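Local atomic coordinates of ribosome-associated factor Y (Coxiella burnetii, PDB entry 3TQM), a protein that probably acts as a ribosome hibernation factor of the short HPF/YfiA family, associating with 100S ribosomes, dimers of 70S ribosomes, to regulate translation. Residues 11-16 with 69-74; 26-31 with 80-85; 47-52 with 64-69. All blocks are in the same frame, centred on the assembly; numbering follows the deposited sequence.

Overall arrangement
From the N terminus the chain runs strand 2-8, helix 14-24, three antiparallel strands and the long helix 70-89, with both helices on one face of the four-stranded sheet. Contact 1 opens at the start of helix 14-24 and closes its loop at the first turn of helix 70-89. Contact 2 begins beyond helix 14-24 and closes farther along helix 70-89, so its loop crosses that of contact 1; their centres lie about 20 Å apart. Contact 3 closes the short loop at the open end of the hairpin of strands 47-56 and 59-65 and nests inside both longer loops. It shares Asp69 with contact 1, and Lys80 NZ of contact 2 probably hydrogen-bonds to Gln64 O.

Contact 1. Residues 11-16 with 69-74; sequences DISPAL and DMYKTV. With SO4 (sulfate ion), chain E.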
# COMPACT_ATOMS: atom_id res chain seq x y z
N ASP A 11 -13.90 -8.47 -2.55
CA ASP A 11 -13.43 -9.38 -1.52
C ASP A 11 -11.94 -9.62 -1.69
O ASP A 11 -11.51 -10.17 -2.70
CB ASP A 11 -14.18 -10.71 -1.59
CG ASP A 11 -15.63 -10.59 -1.15
OD1 ASP A 11 -16.12 -9.45 -0.99
OD2 ASP A 11 -16.28 -11.64 -0.96
N ILE A 12 -11.16 -9.22 -0.70
CA ILE A 12 -9.72 -9.45 -0.72
C ILE A 12 -9.43 -10.93 -0.54
O ILE A 12 -9.65 -11.49 0.53
CB ILE A 12 -9.03 -8.66 0.41
CG1 ILE A 12 -9.39 -7.18 0.32
CG2 ILE A 12 -7.52 -8.87 0.34
CD1 ILE A 12 -8.94 -6.36 1.51
N SER A 13 -8.94 -11.57 -1.60
CA SER A 13 -8.60 -12.98 -1.53
C SER A 13 -7.46 -13.19 -0.54
O SER A 13 -6.68 -12.28 -0.30
CB SER A 13 -8.22 -13.52 -2.91
OG SER A 13 -6.98 -12.99 -3.35
N PRO A 14 -7.37 -14.40 0.03
CA PRO A 14 -6.29 -14.75 0.96
C PRO A 14 -4.92 -14.58 0.32
O PRO A 14 -4.00 -14.06 0.95
CB PRO A 14 -6.54 -16.23 1.26
CG PRO A 14 -7.99 -16.42 1.01
CD PRO A 14 -8.33 -15.51 -0.13
N ALA A 15 -4.79 -15.03 -0.92
CA ALA A 15 -3.51 -14.95 -1.63
C ALA A 15 -3.08 -13.50 -1.82
O ALA A 15 -1.92 -13.16 -1.63
CB ALA A 15 -3.60 -15.66 -2.96
N LEU A 16 -4.03 -12.64 -2.19
CA LEU A 16 -3.73 -11.23 -2.39
C LEU A 16 -3.41 -10.57 -1.06
O LEU A 16 -2.63 -9.63 -0.99
CB LEU A 16 -4.90 -10.52 -3.07
CG LEU A 16 -4.73 -9.03 -3.34
CD1 LEU A 16 -3.60 -8.79 -4.33
CD2 LEU A 16 -6.03 -8.43 -3.85
N ASP A 69 -4.71 -5.47 -13.30
CA ASP A 69 -4.49 -6.63 -12.44
C ASP A 69 -4.16 -6.19 -11.02
O ASP A 69 -3.22 -5.43 -10.80
CB ASP A 69 -3.36 -7.50 -13.01
CG ASP A 69 -3.07 -8.71 -12.15
OD1 ASP A 69 -3.86 -8.99 -11.22
OD2 ASP A 69 -2.07 -9.40 -12.41
N MSE A 70 -4.95 -6.67 -10.06
CA MSE A 70 -4.82 -6.24 -8.68
C MSE A 70 -3.44 -6.55 -8.10
O MSE A 70 -2.88 -5.75 -7.35
CB MSE A 70 -5.90 -6.89 -7.81
CG MSE A 70 -6.10 -6.19 -6.49
SE MSE A 70 -6.96 -4.44 -6.66
CE MSE A 70 -8.80 -5.03 -6.88
N TYR A 71 -2.90 -7.72 -8.45
CA TYR A 71 -1.58 -8.10 -7.98
C TYR A 71 -0.52 -7.16 -8.54
O TYR A 71 0.40 -6.75 -7.82
CB TYR A 71 -1.26 -9.55 -8.37
CG TYR A 71 -2.00 -10.58 -7.55
CD1 TYR A 71 -1.38 -11.20 -6.47
CD2 TYR A 71 -3.30 -10.95 -7.86
CE1 TYR A 71 -2.04 -12.15 -5.71
CE2 TYR A 71 -3.97 -11.90 -7.11
CZ TYR A 71 -3.34 -12.50 -6.04
OH TYR A 71 -4.00 -13.44 -5.29
N LYS A 72 -0.65 -6.82 -9.81
CA LYS A 72 0.28 -5.89 -10.46
C LYS A 72 0.16 -4.50 -9.84
O LYS A 72 1.15 -3.79 -9.70
CB LYS A 72 0.00 -5.83 -11.96
CG LYS A 72 1.10 -5.14 -12.75
CD LYS A 72 0.72 -4.99 -14.22
CE LYS A 72 1.90 -4.52 -15.04
NZ LYS A 72 2.52 -3.29 -14.47
N THR A 73 -1.06 -4.12 -9.47
CA THR A 73 -1.31 -2.82 -8.86
C THR A 73 -0.59 -2.68 -7.52
O THR A 73 0.02 -1.66 -7.24
CB THR A 73 -2.82 -2.58 -8.63
OG1 THR A 73 -3.51 -2.70 -9.88
CG2 THR A 73 -3.04 -1.18 -8.07
N VAL A 74 -0.68 -3.72 -6.69
CA VAL A 74 0.01 -3.74 -5.41
C VAL A 74 1.49 -3.46 -5.61
O VAL A 74 2.07 -2.61 -4.93
CB VAL A 74 -0.15 -5.09 -4.70
CG1 VAL A 74 0.83 -5.21 -3.54
CG2 VAL A 74 -1.58 -5.27 -4.21
S SO4 E . -8.11 -12.96 -7.04
O1 SO4 E . -7.17 -12.30 -6.14
O2 SO4 E . -7.64 -14.32 -7.34
O3 SO4 E . -9.41 -13.03 -6.39
O4 SO4 E . -8.22 -12.20 -8.28
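Leu16 turns its CG anti to the backbone N (chi1 180°) and thereby sends both methyl groups toward helix 70-89, while Tyr71, with CG beside its own backbone N (chi1 -75°), extends its ring back to the start of helix 14-24. The pair joins the N-terminal turns of the two helices that lie on one face of the sheet, in the beta-alpha-beta-beta-beta-alpha fold of the HPF/YfiA family. Leu16 CD1 sits over the middle of the Tyr71 ring in a CH-pi contact, 3.8 Å from the centroid and 6° off the ring normal. Leu16 CD2, the other branch, meets Met70 CG at 3.5 Å; Met70 is a selenomethionine, and its side chain crosses that of Leu16 at about a right angle. Val74 CG2 approaches Leu16 CD1 from the next helical turn, at 4.1 Å. Beneath this apolar patch Phe41 of strand 36-44 touches both Leu16 and Met70.

Toward solvent the contact becomes polar. Tyr71 OH lies 3.2 Å from Ala15 CB and near Leu16 N, whose N-H is directed elsewhere. Leu16 N donates to Ser13 OG at 3.2 Å, Ser13 being the N-cap residue of helix 14-24. Asp69 is the N-cap of helix 70-89, its OD1 accepting from Tyr71 N, two residues on, from well above the carboxylate plane. A sulfate ion, probably from the crystallisation liquor, sits where the two elements meet, with its O1 near the plane of the Tyr71 ring, at the edge. Tyr71 OH makes a weak hydrogen bond of 3.5 Å to sulfate O1. Ser13 OG is used twice, accepting from Leu16 N and donating to sulfate O1 at 2.9 Å.

Contact 2. Residues 26-31 with 80-85; sequences RIQPCR and KLETQL
Ile27 CD1 pushes into the angle between Leu81 and Leu85, 3.3 Å from Leu81 CB and 3.5 Å from Leu85 CD1, crossing both leucines at about a right angle. It gets there because CG1 stands anti to the backbone N (chi1 -161°) and the chain continues straight to CD1. Ile61 of strand 59-65 touches the same two leucines from the sheet side. Farther along, Pro29, which follows a cis peptide bond, slides past Leu85 in the opposite direction, with Pro29 CD 4.0 Å from Leu85 CB. The carbonyl oxygen of Pro29 also rests against Leu85.

At the polar edge, the extended side chain of Glu82 runs past Ile27, its CG 3.5 Å from Ile27 CG1, and ends at the main chain of Gln28. Glu82 OE2 accepts from Gln28 N at 3.0 Å through its anti lone pair, with an N-H...O angle of 149°. Glu82 OE2 also lies 2.8 Å from Gln28 O, another acceptor, which may favour a proton on Glu82, though the Gln28 N-H works the other way. Within the loop itself, Arg31 NH1 makes a hydrogen bond to Ile27 O from above the carbonyl plane. Here the irregular connection between helix 14-24 and strand 36-44 lies against helix 70-89, beside the two helices that lie over the sheet in the HPF/YfiA fold.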
# COMPACT_ATOMS: atom_id res chain seq x y z
N ARG A 26 8.63 -5.71 3.42
CA ARG A 26 9.90 -5.58 2.71
C ARG A 26 10.20 -4.13 2.37
O ARG A 26 11.30 -3.81 1.93
CB ARG A 26 9.86 -6.39 1.41
CG ARG A 26 9.96 -7.89 1.59
CD ARG A 26 9.88 -8.57 0.23
NE ARG A 26 10.00 -10.02 0.32
CZ ARG A 26 9.48 -10.87 -0.56
NH1 ARG A 26 8.80 -10.41 -1.60
NH2 ARG A 26 9.64 -12.18 -0.40
N ILE A 27 9.22 -3.26 2.56
CA ILE A 27 9.33 -1.87 2.11
C ILE A 27 10.38 -1.07 2.89
O ILE A 27 10.60 -1.29 4.08
CB ILE A 27 7.98 -1.14 2.17
CG1 ILE A 27 8.01 0.10 1.29
CG2 ILE A 27 7.62 -0.78 3.60
CD1 ILE A 27 6.69 0.81 1.22
N GLN A 28 11.03 -0.14 2.20
CA GLN A 28 12.05 0.70 2.79
C GLN A 28 12.26 1.92 1.91
O GLN A 28 11.86 1.92 0.75
CB GLN A 28 13.36 -0.08 2.96
CG GLN A 28 13.55 -1.18 1.94
CD GLN A 28 15.00 -1.38 1.56
OE1 GLN A 28 15.76 -2.04 2.27
NE2 GLN A 28 15.40 -0.78 0.44
N PRO A 29 12.91 2.97 2.45
CA PRO A 29 13.50 3.03 3.80
C PRO A 29 12.50 3.39 4.90
O PRO A 29 11.33 3.65 4.62
CB PRO A 29 14.53 4.14 3.66
CG PRO A 29 13.93 5.07 2.66
CD PRO A 29 13.17 4.20 1.69
N CYS A 30 12.98 3.38 6.14
CA CYS A 30 12.22 3.87 7.28
C CYS A 30 10.95 3.06 7.59
O CYS A 30 9.99 3.60 8.15
CB CYS A 30 11.88 5.35 7.10
SG CYS A 30 13.32 6.43 6.95
N ARG A 31 10.95 1.78 7.24
CA ARG A 31 9.79 0.94 7.48
C ARG A 31 9.46 0.82 8.97
O ARG A 31 8.30 0.80 9.36
CB ARG A 31 10.00 -0.46 6.90
CG ARG A 31 8.83 -1.40 7.13
CD ARG A 31 9.09 -2.78 6.52
NE ARG A 31 10.22 -3.46 7.14
CZ ARG A 31 11.34 -3.79 6.49
NH1 ARG A 31 11.47 -3.50 5.20
NH2 ARG A 31 12.32 -4.42 7.12
N LYS A 80 5.63 3.46 -5.41
CA LYS A 80 5.19 4.80 -5.05
C LYS A 80 5.42 5.07 -3.57
O LYS A 80 5.82 6.17 -3.18
CB LYS A 80 3.72 5.02 -5.41
CG LYS A 80 3.46 5.12 -6.91
CD LYS A 80 2.04 5.58 -7.21
CE LYS A 80 1.88 5.92 -8.68
NZ LYS A 80 0.54 6.48 -8.99
N LEU A 81 5.17 4.06 -2.74
CA LEU A 81 5.41 4.18 -1.31
C LEU A 81 6.89 4.38 -1.01
O LEU A 81 7.26 5.29 -0.26
CB LEU A 81 4.89 2.95 -0.56
CG LEU A 81 3.38 2.81 -0.35
CD1 LEU A 81 3.09 1.66 0.60
CD2 LEU A 81 2.80 4.11 0.18
N GLU A 82 7.73 3.54 -1.59
CA GLU A 82 9.17 3.64 -1.38
C GLU A 82 9.69 5.01 -1.78
O GLU A 82 10.51 5.60 -1.08
CB GLU A 82 9.91 2.54 -2.14
CG GLU A 82 9.60 1.14 -1.65
CD GLU A 82 10.75 0.18 -1.85
OE1 GLU A 82 11.11 -0.11 -3.01
OE2 GLU A 82 11.32 -0.29 -0.83
N THR A 83 9.22 5.50 -2.92
CA THR A 83 9.55 6.85 -3.35
C THR A 83 9.20 7.86 -2.26
O THR A 83 10.03 8.68 -1.87
CB THR A 83 8.80 7.24 -4.65
OG1 THR A 83 9.19 6.36 -5.71
CG2 THR A 83 9.11 8.67 -5.04
N GLN A 84 7.97 7.78 -1.76
CA GLN A 84 7.49 8.73 -0.76
C GLN A 84 8.23 8.58 0.57
O GLN A 84 8.43 9.57 1.29
CB GLN A 84 5.98 8.58 -0.55
CG GLN A 84 5.16 9.05 -1.74
CD GLN A 84 5.52 10.46 -2.17
OE1 GLN A 84 5.76 10.72 -3.35
NE2 GLN A 84 5.56 11.38 -1.21
N LEU A 85 8.63 7.36 0.90
CA LEU A 85 9.41 7.10 2.09
C LEU A 85 10.82 7.66 1.95
O LEU A 85 11.40 8.15 2.92
CB LEU A 85 9.46 5.60 2.40
CG LEU A 85 8.21 5.00 3.06
CD1 LEU A 85 8.19 3.49 2.92
CD2 LEU A 85 8.13 5.42 4.52

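Contact 3. Residues 47-52 with 64-69; sequences KKIVDA and QAESDD
Ile49 lies across the aliphatic part of Gln64 on one flank and alongside Glu66 on the other. Its CG2 branch approaches Gln64 NE2 to 3.4 Å and also touches Gln64 CG, whereas CG1 rests 3.7 Å from Glu66 CB, the two side chains pointing the same way. Glu66 carries its CG between the backbone N and the carbonyl carbon (chi1 71°) and then runs out extended, which takes its carboxylate beside the chain of Lys47.

The main chains of the two segments pair as an antiparallel hairpin. Val50 and Ala65 are a hydrogen-bonded pair, with Val50 N to Ala65 O at 2.9 Å and Ala65 N to Val50 O at 3.1 Å; Asp51 and Gln64 form the neighbouring non-hydrogen-bonded pair. Beyond Glu66 a further main-chain bond, Lys48 N to Ser67 O at 2.7 Å and nearly along the C=O axis, joins the two segments. Val50 turns to the opposite face from Asp51 and packs on Met70, Thr73 and Leu77 of helix 70-89. Thr73 OG1 bonds to both Lys48 O and Ser67 OG, tying the hairpin's end to the first turns of that helix.

The charged pair at the surface meets indirectly. Lys47 NZ and Glu66 OE1 are 4.2 Å apart, and one water spans them, accepting from Lys47 NZ at 2.8 Å and donating to Glu66 OE1 at 2.9 Å. Direct polar grip between the strands therefore comes chiefly from the main chain, with the opposite charges of Lys47 and Glu66 probably adding a milder, water-mediated attraction.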
# COMPACT_ATOMS: atom_id res chain seq x y z
N LYS A 47 -10.39 -1.08 -14.09
CA LYS A 47 -9.31 -0.55 -13.28
C LYS A 47 -9.24 -1.21 -11.90
O LYS A 47 -10.22 -1.21 -11.15
CB LYS A 47 -9.43 0.97 -13.13
CG LYS A 47 -9.35 1.73 -14.46
CD LYS A 47 -9.26 3.24 -14.25
CE LYS A 47 -10.47 3.78 -13.50
NZ LYS A 47 -10.40 5.26 -13.32
N LYS A 48 -8.09 -1.79 -11.59
CA LYS A 48 -7.84 -2.40 -10.29
C LYS A 48 -7.04 -1.44 -9.42
O LYS A 48 -5.82 -1.53 -9.36
CB LYS A 48 -7.07 -3.71 -10.45
CG LYS A 48 -7.75 -4.74 -11.34
CD LYS A 48 -9.17 -5.01 -10.88
CE LYS A 48 -9.79 -6.17 -11.64
NZ LYS A 48 -9.76 -5.94 -13.11
N ILE A 49 -7.74 -0.53 -8.74
CA ILE A 49 -7.08 0.48 -7.92
C ILE A 49 -6.74 -0.01 -6.52
O ILE A 49 -7.56 -0.64 -5.85
CB ILE A 49 -7.95 1.75 -7.79
CG1 ILE A 49 -8.26 2.34 -9.17
CG2 ILE A 49 -7.26 2.77 -6.91
CD1 ILE A 49 -9.57 1.86 -9.75
N VAL A 50 -5.51 0.28 -6.08
CA VAL A 50 -5.12 0.02 -4.70
C VAL A 50 -4.61 1.32 -4.07
O VAL A 50 -3.75 1.99 -4.63
CB VAL A 50 -4.05 -1.08 -4.59
CG1 VAL A 50 -3.66 -1.30 -3.14
CG2 VAL A 50 -4.56 -2.37 -5.21
N ASP A 51 -5.17 1.67 -2.92
CA ASP A 51 -4.84 2.92 -2.24
C ASP A 51 -4.27 2.64 -0.85
O ASP A 51 -4.66 1.67 -0.20
CB ASP A 51 -6.09 3.80 -2.15
CG ASP A 51 -5.78 5.22 -1.69
OD1 ASP A 51 -4.59 5.57 -1.59
OD2 ASP A 51 -6.74 5.98 -1.44
N ALA A 52 -3.34 3.48 -0.41
CA ALA A 52 -2.66 3.25 0.86
C ALA A 52 -2.48 4.53 1.69
O ALA A 52 -2.11 5.58 1.16
CB ALA A 52 -1.32 2.57 0.63
N GLN A 64 -1.60 6.12 -4.35
CA GLN A 64 -2.57 5.33 -5.11
C GLN A 64 -2.00 4.87 -6.45
O GLN A 64 -1.28 5.62 -7.11
CB GLN A 64 -3.85 6.14 -5.34
CG GLN A 64 -4.98 5.35 -5.95
CD GLN A 64 -6.14 6.22 -6.41
OE1 GLN A 64 -5.98 7.08 -7.28
NE2 GLN A 64 -7.30 6.02 -5.81
N ALA A 65 -2.33 3.64 -6.83
CA ALA A 65 -1.91 3.10 -8.12
C ALA A 65 -3.03 2.25 -8.71
O ALA A 65 -3.96 1.87 -8.01
CB ALA A 65 -0.64 2.29 -7.97
N GLU A 66 -2.93 1.96 -10.01
CA GLU A 66 -3.97 1.19 -10.69
C GLU A 66 -3.43 0.45 -11.90
O GLU A 66 -2.40 0.81 -12.47
CB GLU A 66 -5.12 2.11 -11.11
CG GLU A 66 -4.76 3.06 -12.25
CD GLU A 66 -5.93 3.95 -12.65
OE1 GLU A 66 -6.59 4.51 -11.76
OE2 GLU A 66 -6.18 4.09 -13.87
N SER A 67 -4.14 -0.60 -12.30
CA SER A 67 -3.80 -1.39 -13.48
C SER A 67 -4.93 -2.37 -13.75
O SER A 67 -5.96 -2.34 -13.09
CB SER A 67 -2.48 -2.13 -13.28
OG SER A 67 -2.59 -3.13 -12.26
N ASP A 68 -4.74 -3.25 -14.73
CA ASP A 68 -5.76 -4.22 -15.08
C ASP A 68 -5.69 -5.46 -14.19
O ASP A 68 -6.51 -6.37 -14.31
CB ASP A 68 -5.63 -4.64 -16.55
CG ASP A 68 -4.23 -5.14 -16.88
OD1 ASP A 68 -3.51 -5.53 -15.94
OD2 ASP A 68 -3.87 -5.13 -18.07
N ASP A 69 -4.71 -5.47 -13.30
CA ASP A 69 -4.49 -6.63 -12.44
C ASP A 69 -4.16 -6.19 -11.02
O ASP A 69 -3.22 -5.43 -10.80
CB ASP A 69 -3.36 -7.50 -13.01
CG ASP A 69 -3.07 -8.71 -12.15
OD1 ASP A 69 -3.86 -8.99 -11.22
OD2 ASP A 69 -2.07 -9.40 -12.41
O HOH W 1 -8.80 6.39 -11.29